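Local coordinates for hypothetical protein VC0802 (PDB 1ZVP) that is of unknown function but carries two ACT-type regions, a module often used to sense small ligands, and has been proposed as a possible transport protein, at residues P17-G22 with E118-A123; I42-E47 with L51-E56; I74-H79 with Q125-F130; A102-I105 with H110-I113. One frame throughout, in Å; residues are numbered along the deposited sequence.

Contact 1. Residues P17-G22 with E118-A123; sequences PELMAG and EKAQQA
A120 and Q121, in the first turn of helix 120-127, meet L19 of strand 17-19 from two directions, and L19 is the one residue of 17-22 that makes close contact with them. E118 leads into the helix, its carbonyl O weakly bonded to the NE2 amide of Q122 at 3.4 Å. K119 takes the N-cap position; its O accepts a helical bond from A123 N at 2.9 Å, and its NZ reaches back weakly to G99. A120 points its methyl at the strand, where CB lies 4.3 Å from L19 CD2 in a purely apolar touch, while S72 of strand 71-76 also lies against it. The CA atoms of L19 and A120 are 7.7 Å apart, a close approach that the small side chain of A120 permits. This is a helix laid over one face of an ACT-like sheet, whose edge is strand 17-19: this N-terminal strand holds the place next to 71-76 that the last strand of a ferredoxin-like ACT domain usually fills, through backbone bonds of E18 to T75 and M20 to L73. Q121 starts out away from the strand, with CG beside its backbone N (chi1 -65°). The bend at chi2 (-61°) then folds the chain back, so NE2 passes 3.8 Å from L19 CD1, crossing the leucine at about a right angle; this is packing against an exposed amide. A123, one turn on from A120, turns its methyl to I74 instead, and L124 beyond it packs on both P17 and L19.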
loop_
_atom_site.group_PDB
_atom_site.type_symbol
_atom_site.label_atom_id
_atom_site.label_comp_id
_atom_site.label_asym_id
_atom_site.label_seq_id
_atom_site.Cartn_x
_atom_site.Cartn_y
_atom_site.Cartn_z
ATOM N N PRO D 17 3.522 10.346 12.401
ATOM C CA PRO D 17 4.520 9.770 11.500
ATOM C C PRO D 17 5.914 9.624 12.110
ATOM O O PRO D 17 6.292 10.369 13.016
ATOM C CB PRO D 17 4.553 10.769 10.346
ATOM C CG PRO D 17 4.221 12.049 10.970
ATOM C CD PRO D 17 3.194 11.730 12.017
ATOM N N GLU D 18 6.672 8.654 11.618
ATOM C CA GLU D 18 8.057 8.519 12.010
ATOM C C GLU D 18 8.910 8.159 10.814
ATOM O O GLU D 18 8.560 7.265 10.047
ATOM C CB GLU D 18 8.212 7.492 13.128
ATOM C CG GLU D 18 7.369 6.267 12.958
ATOM C CD GLU D 18 7.736 5.164 13.914
ATOM O OE1 GLU D 18 7.425 3.989 13.606
ATOM O OE2 GLU D 18 8.328 5.463 14.973
ATOM N N LEU D 19 10.009 8.886 10.645
ATOM C CA LEU D 19 10.937 8.658 9.545
ATOM C C LEU D 19 11.888 7.530 9.907
ATOM O O LEU D 19 12.605 7.622 10.900
ATOM C CB LEU D 19 11.760 9.917 9.273
ATOM C CG LEU D 19 12.071 10.427 7.866
ATOM C CD1 LEU D 19 13.486 10.944 7.845
ATOM C CD2 LEU D 19 11.823 9.425 6.719
ATOM N N MET D 20 11.892 6.478 9.085
ATOM C CA MET D 20 12.793 5.326 9.249
ATOM C C MET D 20 14.146 5.540 8.557
ATOM O O MET D 20 14.270 6.341 7.627
ATOM C CB MET D 20 12.134 4.033 8.723
ATOM C CG MET D 20 10.749 3.724 9.320
ATOM S SD MET D 20 10.794 3.578 11.111
ATOM C CE MET D 20 9.569 4.751 11.490
ATOM N N ALA D 21 15.160 4.827 9.036
ATOM C CA ALA D 21 16.465 4.819 8.412
ATOM C C ALA D 21 16.403 4.129 7.058
ATOM O O ALA D 21 15.628 3.194 6.870
ATOM C CB ALA D 21 17.444 4.115 9.299
ATOM N N GLY D 22 17.211 4.612 6.116
ATOM C CA GLY D 22 17.419 3.941 4.837
ATOM C C GLY D 22 16.853 4.632 3.608
ATOM O O GLY D 22 15.799 5.286 3.673
ATOM N N GLU D 118 13.669 13.471 -1.263
ATOM C CA GLU D 118 13.754 14.935 -1.124
ATOM C C GLU D 118 12.559 15.541 -0.393
ATOM O O GLU D 118 12.660 16.618 0.185
ATOM C CB GLU D 118 13.954 15.621 -2.487
ATOM C CG GLU D 118 15.441 15.740 -2.908
ATOM C CD GLU D 118 15.823 17.118 -3.518
ATOM O OE1 GLU D 118 15.620 17.327 -4.751
ATOM O OE2 GLU D 118 16.348 17.979 -2.759
ATOM N N LYS D 119 11.443 14.822 -0.404
ATOM C CA LYS D 119 10.204 15.284 0.193
ATOM C C LYS D 119 9.914 14.668 1.564
ATOM O O LYS D 119 8.815 14.816 2.089
ATOM C CB LYS D 119 9.052 15.047 -0.783
ATOM C CG LYS D 119 8.991 16.109 -1.860
ATOM C CD LYS D 119 8.079 15.698 -2.978
ATOM C CE LYS D 119 7.896 16.839 -3.965
ATOM N NZ LYS D 119 7.106 16.392 -5.148
ATOM N N ALA D 120 10.912 14.009 2.147
ATOM C CA ALA D 120 10.760 13.292 3.417
ATOM C C ALA D 120 10.400 14.175 4.622
ATOM O O ALA D 120 9.526 13.817 5.422
ATOM C CB ALA D 120 12.002 12.472 3.709
ATOM N N GLN D 121 11.065 15.315 4.769
ATOM C CA GLN D 121 10.731 16.209 5.871
ATOM C C GLN D 121 9.358 16.864 5.682
ATOM O O GLN D 121 8.619 17.022 6.653
ATOM C CB GLN D 121 11.831 17.242 6.123
ATOM C CG GLN D 121 13.150 16.641 6.599
ATOM C CD GLN D 121 13.025 15.890 7.908
ATOM O OE1 GLN D 121 12.347 16.344 8.830
ATOM N NE2 GLN D 121 13.683 14.738 8.003
ATOM N N GLN D 122 9.008 17.205 4.439
ATOM C CA GLN D 122 7.694 17.787 4.135
ATOM C C GLN D 122 6.557 16.809 4.358
ATOM O O GLN D 122 5.465 17.220 4.755
ATOM C CB GLN D 122 7.604 18.324 2.708
ATOM C CG GLN D 122 8.499 19.505 2.415
ATOM C CD GLN D 122 9.739 19.108 1.614
ATOM O OE1 GLN D 122 9.839 19.429 0.416
ATOM N NE2 GLN D 122 10.680 18.385 2.261
ATOM N N ALA D 123 6.810 15.529 4.081
ATOM C CA ALA D 123 5.838 14.471 4.317
ATOM C C ALA D 123 5.559 14.276 5.807
ATOM O O ALA D 123 4.412 14.131 6.201
ATOM C CB ALA D 123 6.291 13.176 3.663
#

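Contact 2. Residues I42-E47 with L51-E56; sequences IATFRE and LTLVLE
F45 and T52 bond to each other twice through their backbones: T52 N gives to F45 O at 2.6 Å and F45 N gives to T52 O at 2.9 Å, both fairly straight. Further along, V54 N meets A43 O almost linearly (175°, 3.1 Å), though it comes from well above the carbonyl plane. V54 O is then taken by I42 N at 2.9 Å, the approach lying nearly along the C=O axis while the N-H is bent to 133°. Because I42 and A43 both face V54, this end is a classic beta bulge. Beside T52 the carboxylate of E47 is linked through a water that donates to OE1 and accepts from T52 OG1, each at 2.7 Å; the carboxylate and hydroxyl themselves make no direct bond. Both groups are gripped from the second subunit, T52 OG1 by the backbone N of its Y108, E47 OE1 by that of its Y109 and E47 OE2 by that of its H110. The pairing is the antiparallel hairpin of 43-47 and 50-56, part of an ACT-like sheet in which 50-56 is central; A43-F45 pair in turn with a strand of the second subunit, so the sheet runs on across the dimer. On the face of F45 and T52, A43 CB rests on V54 CG2 at 3.8 Å, and the F45 ring stacks on H112 of the second subunit. On the face of T44, R46, L51 and L53, L51, with CG anti to N (chi1 -173°), brings CD1 to 3.9 Å from T44 CG2, and L53 lies beside T44, CD2 near OG1.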
loop_
_atom_site.group_PDB
_atom_site.type_symbol
_atom_site.label_atom_id
_atom_site.label_comp_id
_atom_site.label_asym_id
_atom_site.label_seq_id
_atom_site.Cartn_x
_atom_site.Cartn_y
_atom_site.Cartn_z
ATOM N N ILE D 42 12.703 -5.308 2.030
ATOM C CA ILE D 42 11.811 -4.905 3.109
ATOM C C ILE D 42 10.375 -5.238 2.731
ATOM O O ILE D 42 9.547 -5.513 3.599
ATOM C CB ILE D 42 11.980 -3.412 3.490
ATOM C CG1 ILE D 42 11.292 -3.117 4.826
ATOM C CG2 ILE D 42 11.501 -2.481 2.365
ATOM C CD1 ILE D 42 11.470 -1.705 5.316
ATOM N N ALA D 43 10.099 -5.235 1.429
ATOM C CA ALA D 43 8.773 -5.545 0.913
ATOM C C ALA D 43 8.850 -6.352 -0.374
ATOM O O ALA D 43 9.849 -6.314 -1.087
ATOM C CB ALA D 43 7.964 -4.271 0.693
ATOM N N THR D 44 7.771 -7.068 -0.660
ATOM C CA THR D 44 7.662 -7.955 -1.815
ATOM C C THR D 44 6.243 -7.889 -2.364
ATOM O O THR D 44 5.288 -7.858 -1.598
ATOM C CB THR D 44 7.995 -9.391 -1.385
ATOM O OG1 THR D 44 9.400 -9.593 -1.507
ATOM C CG2 THR D 44 7.269 -10.418 -2.210
ATOM N N PHE D 45 6.091 -7.832 -3.681
ATOM C CA PHE D 45 4.775 -8.071 -4.262
ATOM C C PHE D 45 4.878 -8.875 -5.542
ATOM O O PHE D 45 5.584 -8.495 -6.475
ATOM C CB PHE D 45 3.959 -6.782 -4.489
ATOM C CG PHE D 45 2.470 -7.032 -4.577
ATOM C CD1 PHE D 45 1.643 -6.765 -3.497
ATOM C CD2 PHE D 45 1.903 -7.583 -5.726
ATOM C CE1 PHE D 45 0.275 -7.020 -3.566
ATOM C CE2 PHE D 45 0.547 -7.855 -5.801
ATOM C CZ PHE D 45 -0.271 -7.572 -4.718
ATOM N N ARG D 46 4.171 -9.996 -5.570
ATOM C CA ARG D 46 4.070 -10.788 -6.782
ATOM C C ARG D 46 2.967 -10.241 -7.685
ATOM O O ARG D 46 1.776 -10.510 -7.479
ATOM C CB ARG D 46 3.835 -12.251 -6.439
ATOM C CG ARG D 46 3.933 -13.180 -7.620
ATOM C CD ARG D 46 4.164 -14.629 -7.166
ATOM N NE ARG D 46 3.362 -15.062 -6.001
ATOM C CZ ARG D 46 2.027 -15.175 -5.974
ATOM N NH1 ARG D 46 1.293 -14.852 -7.036
ATOM N NH2 ARG D 46 1.417 -15.591 -4.868
ATOM N N GLU D 47 3.380 -9.434 -8.659
ATOM C CA GLU D 47 2.482 -8.932 -9.686
ATOM C C GLU D 47 2.523 -9.912 -10.866
ATOM O O GLU D 47 3.559 -10.549 -11.108
ATOM C CB GLU D 47 2.926 -7.545 -10.170
ATOM C CG GLU D 47 2.997 -6.444 -9.112
ATOM C CD GLU D 47 3.207 -5.056 -9.714
ATOM O OE1 GLU D 47 4.241 -4.826 -10.374
ATOM O OE2 GLU D 47 2.342 -4.182 -9.519
ATOM N N LEU D 51 7.913 -9.952 -10.090
ATOM C CA LEU D 51 8.090 -9.724 -8.656
ATOM C C LEU D 51 8.572 -8.316 -8.381
ATOM O O LEU D 51 9.619 -7.910 -8.882
ATOM C CB LEU D 51 9.095 -10.728 -8.095
ATOM C CG LEU D 51 9.351 -10.824 -6.597
ATOM C CD1 LEU D 51 8.178 -11.457 -5.864
ATOM C CD2 LEU D 51 10.598 -11.648 -6.390
ATOM N N THR D 52 7.795 -7.566 -7.600
ATOM C CA THR D 52 8.234 -6.262 -7.080
ATOM C C THR D 52 9.087 -6.491 -5.839
ATOM O O THR D 52 8.687 -7.231 -4.934
ATOM C CB THR D 52 7.034 -5.326 -6.719
ATOM O OG1 THR D 52 6.213 -5.098 -7.872
ATOM C CG2 THR D 52 7.521 -3.975 -6.174
ATOM N N LEU D 53 10.267 -5.879 -5.808
ATOM C CA LEU D 53 11.089 -5.865 -4.606
ATOM C C LEU D 53 11.272 -4.432 -4.165
ATOM O O LEU D 53 11.522 -3.565 -4.992
ATOM C CB LEU D 53 12.466 -6.500 -4.845
ATOM C CG LEU D 53 12.584 -7.950 -5.339
ATOM C CD1 LEU D 53 14.043 -8.278 -5.706
ATOM C CD2 LEU D 53 12.030 -8.957 -4.323
ATOM N N VAL D 54 11.131 -4.183 -2.867
ATOM C CA VAL D 54 11.494 -2.890 -2.290
ATOM C C VAL D 54 12.739 -3.137 -1.453
ATOM O O VAL D 54 12.727 -3.937 -0.528
ATOM C CB VAL D 54 10.344 -2.226 -1.456
ATOM C CG1 VAL D 54 10.715 -0.811 -1.062
ATOM C CG2 VAL D 54 9.055 -2.197 -2.237
ATOM N N LEU D 55 13.810 -2.442 -1.814
ATOM C CA LEU D 55 15.148 -2.747 -1.349
ATOM C C LEU D 55 15.856 -1.480 -0.951
ATOM O O LEU D 55 15.582 -0.422 -1.512
ATOM C CB LEU D 55 15.959 -3.365 -2.495
ATOM C CG LEU D 55 15.561 -4.717 -3.075
ATOM C CD1 LEU D 55 15.940 -4.795 -4.528
ATOM C CD2 LEU D 55 16.246 -5.806 -2.292
ATOM N N GLU D 56 16.780 -1.603 0.000
ATOM C CA GLU D 56 17.763 -0.567 0.284
ATOM C C GLU D 56 18.485 -0.167 -1.004
ATOM O O GLU D 56 18.768 -1.016 -1.846
ATOM C CB GLU D 56 18.771 -1.082 1.306
ATOM C CG GLU D 56 18.389 -0.844 2.747
ATOM C CD GLU D 56 19.191 0.290 3.385
ATOM O OE1 GLU D 56 19.755 0.055 4.482
ATOM O OE2 GLU D 56 19.271 1.403 2.794
HETATM O O HOH W 1 6.626 -6.097 -10.373
#

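Contact 3. Residues I74-H79 with Q125-F130; sequences ITLTVH and QALGEF
L127, in the last turn of helix 120-127, meets I74 and L76 of strand 71-76, where an ACT-like alpha/beta sandwich packs its helices on one face of the antiparallel sheet. From the helix its CB aims at the strand and lies 3.7 Å from P17 CG, on the neighbouring edge strand. CG sits beside the backbone N (chi1 -70°) and serves as the branch point that carries both methyls over the sheet. CD1 does the touching. It meets I74 CG2 at 3.7 Å, the two side chains reaching toward each other tip to tip. The same methyl lies 4.0 Å from L76 CD1, where the leucines cross at about a right angle, so one carbon fills the dip between two residues that are next-but-one on the strand. CD1 also lies near I113 CD1, whereas CD2 makes no close contact with 74-79; F91 and L95 of helix 87-96 are further neighbours of L127. I74 is set for its part because its CG2 branch is anti to the backbone N while CG1 runs beside that N. L76 leaves its backbone more obliquely and only its outer carbons lean back to L127. Its chi2 of 15° is near eclipsed; M15, F91 and I113 also pack on it. All three residues are buried and purely apolar in their contact, so helix and strand meet here through apolar packing. On the helix side of the sheet L76 CD2 comes within 3.5 Å of I113 CD1.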
loop_
_atom_site.group_PDB
_atom_site.type_symbol
_atom_site.label_atom_id
_atom_site.label_comp_id
_atom_site.label_asym_id
_atom_site.label_seq_id
_atom_site.Cartn_x
_atom_site.Cartn_y
_atom_site.Cartn_z
ATOM N N ILE D 74 8.284 6.184 5.841
ATOM C CA ILE D 74 7.563 6.774 6.951
ATOM C C ILE D 74 6.524 5.765 7.432
ATOM O O ILE D 74 5.747 5.238 6.649
ATOM C CB ILE D 74 6.922 8.133 6.549
ATOM C CG1 ILE D 74 8.028 9.169 6.293
ATOM C CG2 ILE D 74 5.947 8.617 7.610
ATOM C CD1 ILE D 74 7.606 10.382 5.490
ATOM N N THR D 75 6.559 5.456 8.721
ATOM C CA THR D 75 5.532 4.622 9.322
ATOM C C THR D 75 4.558 5.501 10.096
ATOM O O THR D 75 4.950 6.489 10.711
ATOM C CB THR D 75 6.142 3.549 10.236
ATOM O OG1 THR D 75 6.965 2.681 9.453
ATOM C CG2 THR D 75 5.060 2.731 10.915
ATOM N N LEU D 76 3.283 5.144 10.043
ATOM C CA LEU D 76 2.262 5.824 10.817
ATOM C C LEU D 76 2.054 5.046 12.095
ATOM O O LEU D 76 1.673 3.884 12.046
ATOM C CB LEU D 76 0.972 5.888 10.011
ATOM C CG LEU D 76 0.789 7.015 9.003
ATOM C CD1 LEU D 76 2.069 7.779 8.640
ATOM C CD2 LEU D 76 0.120 6.436 7.778
ATOM N N THR D 77 2.335 5.679 13.232
ATOM C CA THR D 77 2.175 5.020 14.533
ATOM C C THR D 77 0.749 5.133 15.085
ATOM O O THR D 77 0.407 4.460 16.064
ATOM C CB THR D 77 3.200 5.506 15.594
ATOM O OG1 THR D 77 3.094 6.921 15.772
ATOM C CG2 THR D 77 4.598 5.165 15.172
ATOM N N VAL D 78 -0.077 5.966 14.447
ATOM C CA VAL D 78 -1.494 6.085 14.791
ATOM C C VAL D 78 -2.165 4.696 14.892
ATOM O O VAL D 78 -1.886 3.766 14.112
ATOM C CB VAL D 78 -2.248 7.046 13.820
ATOM C CG1 VAL D 78 -2.643 6.342 12.509
ATOM C CG2 VAL D 78 -3.466 7.670 14.497
ATOM N N HIS D 79 -3.029 4.575 15.892
ATOM C CA HIS D 79 -3.694 3.325 16.271
ATOM C C HIS D 79 -4.828 2.974 15.306
ATOM O O HIS D 79 -5.795 3.740 15.166
ATOM C CB HIS D 79 -4.213 3.472 17.706
ATOM C CG HIS D 79 -4.015 4.854 18.261
ATOM N ND1 HIS D 79 -4.776 5.936 17.859
ATOM C CD2 HIS D 79 -3.105 5.342 19.143
ATOM C CE1 HIS D 79 -4.358 7.024 18.488
ATOM N NE2 HIS D 79 -3.346 6.691 19.273
ATOM N N GLN D 125 5.871 16.666 8.053
ATOM C CA GLN D 125 5.089 17.854 8.371
ATOM C C GLN D 125 3.613 17.703 8.004
ATOM O O GLN D 125 2.750 17.938 8.842
ATOM C CB GLN D 125 5.683 19.082 7.680
ATOM C CG GLN D 125 6.932 19.643 8.351
ATOM C CD GLN D 125 7.792 20.500 7.396
ATOM O OE1 GLN D 125 9.031 20.501 7.488
ATOM N NE2 GLN D 125 7.136 21.220 6.470
ATOM N N ALA D 126 3.331 17.325 6.758
ATOM C CA ALA D 126 1.971 17.058 6.304
ATOM C C ALA D 126 1.265 16.014 7.181
ATOM O O ALA D 126 0.153 16.243 7.658
ATOM C CB ALA D 126 1.976 16.630 4.858
ATOM N N LEU D 127 1.931 14.889 7.419
ATOM C CA LEU D 127 1.343 13.762 8.141
ATOM C C LEU D 127 1.138 14.017 9.625
ATOM O O LEU D 127 0.277 13.400 10.244
ATOM C CB LEU D 127 2.190 12.503 7.947
ATOM C CG LEU D 127 2.153 11.897 6.547
ATOM C CD1 LEU D 127 3.237 10.833 6.368
ATOM C CD2 LEU D 127 0.773 11.347 6.245
ATOM N N GLY D 128 1.931 14.926 10.185
ATOM C CA GLY D 128 1.895 15.218 11.617
ATOM C C GLY D 128 0.952 16.333 12.024
ATOM O O GLY D 128 0.913 16.707 13.198
ATOM N N GLU D 129 0.197 16.865 11.061
ATOM C CA GLU D 129 -0.745 17.970 11.307
ATOM C C GLU D 129 -1.972 17.518 12.102
ATOM O O GLU D 129 -2.586 16.491 11.777
ATOM C CB GLU D 129 -1.230 18.579 9.987
ATOM C CG GLU D 129 -0.250 19.486 9.281
ATOM C CD GLU D 129 -0.655 19.775 7.833
ATOM O OE1 GLU D 129 -1.628 19.158 7.317
ATOM O OE2 GLU D 129 0.022 20.621 7.202
ATOM N N PHE D 130 -2.328 18.304 13.123
ATOM C CA PHE D 130 -3.523 18.062 13.948
ATOM C C PHE D 130 -4.323 19.345 14.247
ATOM O O PHE D 130 -3.762 20.449 14.292
ATOM C CB PHE D 130 -3.156 17.329 15.254
ATOM C CG PHE D 130 -2.281 18.130 16.187
ATOM C CD1 PHE D 130 -2.848 18.945 17.168
ATOM C CD2 PHE D 130 -0.893 18.059 16.093
ATOM C CE1 PHE D 130 -2.048 19.691 18.033
ATOM C CE2 PHE D 130 -0.082 18.801 16.953
ATOM C CZ PHE D 130 -0.661 19.624 17.925
#

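Contact 4. Residues A102-I105 with H110-I113; sequences ANVI and HDHI
H112 holds CG beside its backbone N (chi1 -48°) and turns its ring (chi2 -84°) so that an imidazole edge lies at I105 O, with CD2 3.5 Å from that oxygen and near the ring plane. I113 has its CG2 branch anti to the backbone N, which drives that methyl to 3.6 Å from A102 CB. Between these two touches the backbones of I105 and H112 bond reciprocally: I105 N gives to H112 O at 2.7 Å (165°), and H112 N gives to I105 O at 2.9 Å, tilted out of the carbonyl plane. V104 and I113 form the next pair, not hydrogen-bonded, although V104 CA-H points at H112 O (3.5 Å). This is the hairpin of the C-terminal ACT-like sheet. The ring of H112 is fixed at both nitrogens, ND1 by T75 OG1 and NE2 by OE2 of E47 of the second subunit, so its rotation is probably well defined. V104 and I105 pack on their second-subunit counterparts. Strand 111-116 lies between 71-76 and 103-106, the latter outermost in this chain, whose V104 makes backbone hydrogen bonds to the second subunit, while F91 of helix 87-96 covers V104, D111 and I113.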
loop_
_atom_site.group_PDB
_atom_site.type_symbol
_atom_site.label_atom_id
_atom_site.label_comp_id
_atom_site.label_asym_id
_atom_site.label_seq_id
_atom_site.Cartn_x
_atom_site.Cartn_y
_atom_site.Cartn_z
ATOM N N ALA D 102 2.514 9.333 -2.702
ATOM C CA ALA D 102 2.798 8.289 -1.736
ATOM C C ALA D 102 2.679 6.905 -2.358
ATOM O O ALA D 102 1.704 6.607 -3.064
ATOM C CB ALA D 102 1.833 8.411 -0.561
ATOM N N ASN D 103 3.677 6.070 -2.085
ATOM C CA ASN D 103 3.589 4.646 -2.353
ATOM C C ASN D 103 3.381 3.938 -1.046
ATOM O O ASN D 103 4.305 3.780 -0.261
ATOM C CB ASN D 103 4.842 4.153 -3.057
ATOM C CG ASN D 103 5.194 5.015 -4.234
ATOM O OD1 ASN D 103 5.443 6.224 -4.075
ATOM N ND2 ASN D 103 5.186 4.426 -5.432
ATOM N N VAL D 104 2.137 3.549 -0.815
ATOM C CA VAL D 104 1.673 3.016 0.447
ATOM C C VAL D 104 1.853 1.506 0.453
ATOM O O VAL D 104 1.470 0.843 -0.509
ATOM C CB VAL D 104 0.166 3.320 0.592
ATOM C CG1 VAL D 104 -0.423 2.683 1.843
ATOM C CG2 VAL D 104 -0.096 4.819 0.519
ATOM N N ILE D 105 2.452 0.958 1.515
ATOM C CA ILE D 105 2.315 -0.476 1.775
ATOM C C ILE D 105 1.679 -0.699 3.139
ATOM O O ILE D 105 2.245 -0.323 4.163
ATOM C CB ILE D 105 3.637 -1.278 1.620
ATOM C CG1 ILE D 105 4.309 -0.944 0.280
ATOM C CG2 ILE D 105 3.362 -2.785 1.752
ATOM C CD1 ILE D 105 5.551 -1.743 -0.034
ATOM N N HIS D 110 0.954 -1.529 10.902
ATOM C CA HIS D 110 0.889 -0.126 10.513
ATOM C C HIS D 110 0.964 0.068 9.015
ATOM O O HIS D 110 1.431 -0.799 8.296
ATOM C CB HIS D 110 2.031 0.665 11.152
ATOM C CG HIS D 110 2.023 0.665 12.649
ATOM N ND1 HIS D 110 2.848 -0.149 13.398
ATOM C CD2 HIS D 110 1.294 1.384 13.538
ATOM C CE1 HIS D 110 2.629 0.070 14.680
ATOM N NE2 HIS D 110 1.692 0.996 14.793
ATOM N N ASP D 111 0.518 1.229 8.557
ATOM C CA ASP D 111 0.767 1.653 7.189
ATOM C C ASP D 111 2.167 2.220 7.064
ATOM O O ASP D 111 2.645 2.940 7.943
ATOM C CB ASP D 111 -0.248 2.698 6.749
ATOM C CG ASP D 111 -1.626 2.125 6.590
ATOM O OD1 ASP D 111 -1.814 1.259 5.703
ATOM O OD2 ASP D 111 -2.532 2.541 7.350
ATOM N N HIS D 112 2.811 1.889 5.958
ATOM C CA HIS D 112 4.151 2.362 5.659
ATOM C C HIS D 112 4.103 3.106 4.335
ATOM O O HIS D 112 3.529 2.627 3.358
ATOM C CB HIS D 112 5.125 1.184 5.595
ATOM C CG HIS D 112 5.007 0.247 6.760
ATOM N ND1 HIS D 112 5.653 0.466 7.959
ATOM C CD2 HIS D 112 4.299 -0.895 6.917
ATOM C CE1 HIS D 112 5.355 -0.509 8.801
ATOM N NE2 HIS D 112 4.535 -1.346 8.194
ATOM N N ILE D 113 4.685 4.294 4.314
ATOM C CA ILE D 113 4.573 5.159 3.160
ATOM C C ILE D 113 5.962 5.432 2.618
ATOM O O ILE D 113 6.849 5.837 3.362
ATOM C CB ILE D 113 3.855 6.474 3.534
ATOM C CG1 ILE D 113 2.494 6.170 4.159
ATOM C CG2 ILE D 113 3.675 7.377 2.321
ATOM C CD1 ILE D 113 1.975 7.298 4.964
#

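Along the chain, contact 2 and contact 4 are local hairpins, whereas contacts 1 and 3 tie helix 120-127 back to strands 17-19 and 71-76; these last two cross in sequence, with centres 11 Å apart. Contacts 2 and 4 are both nested inside contact 1, and contact 4 also inside contact 3. Contacts 1, 3 and 4 share one four-stranded sheet, with strands 17-19 and 71-76 adjacent and 111-116 next to 71-76, so residues from the chain start complete the C-terminal domain. Contact 2 belongs to the separate three-stranded sheet, about 24 Å from contact 3 between centres, yet it meets contact 4 where A43 CB packs on I105 CD1. Both hairpins touch the second subunit and so contribute to the dimer interface.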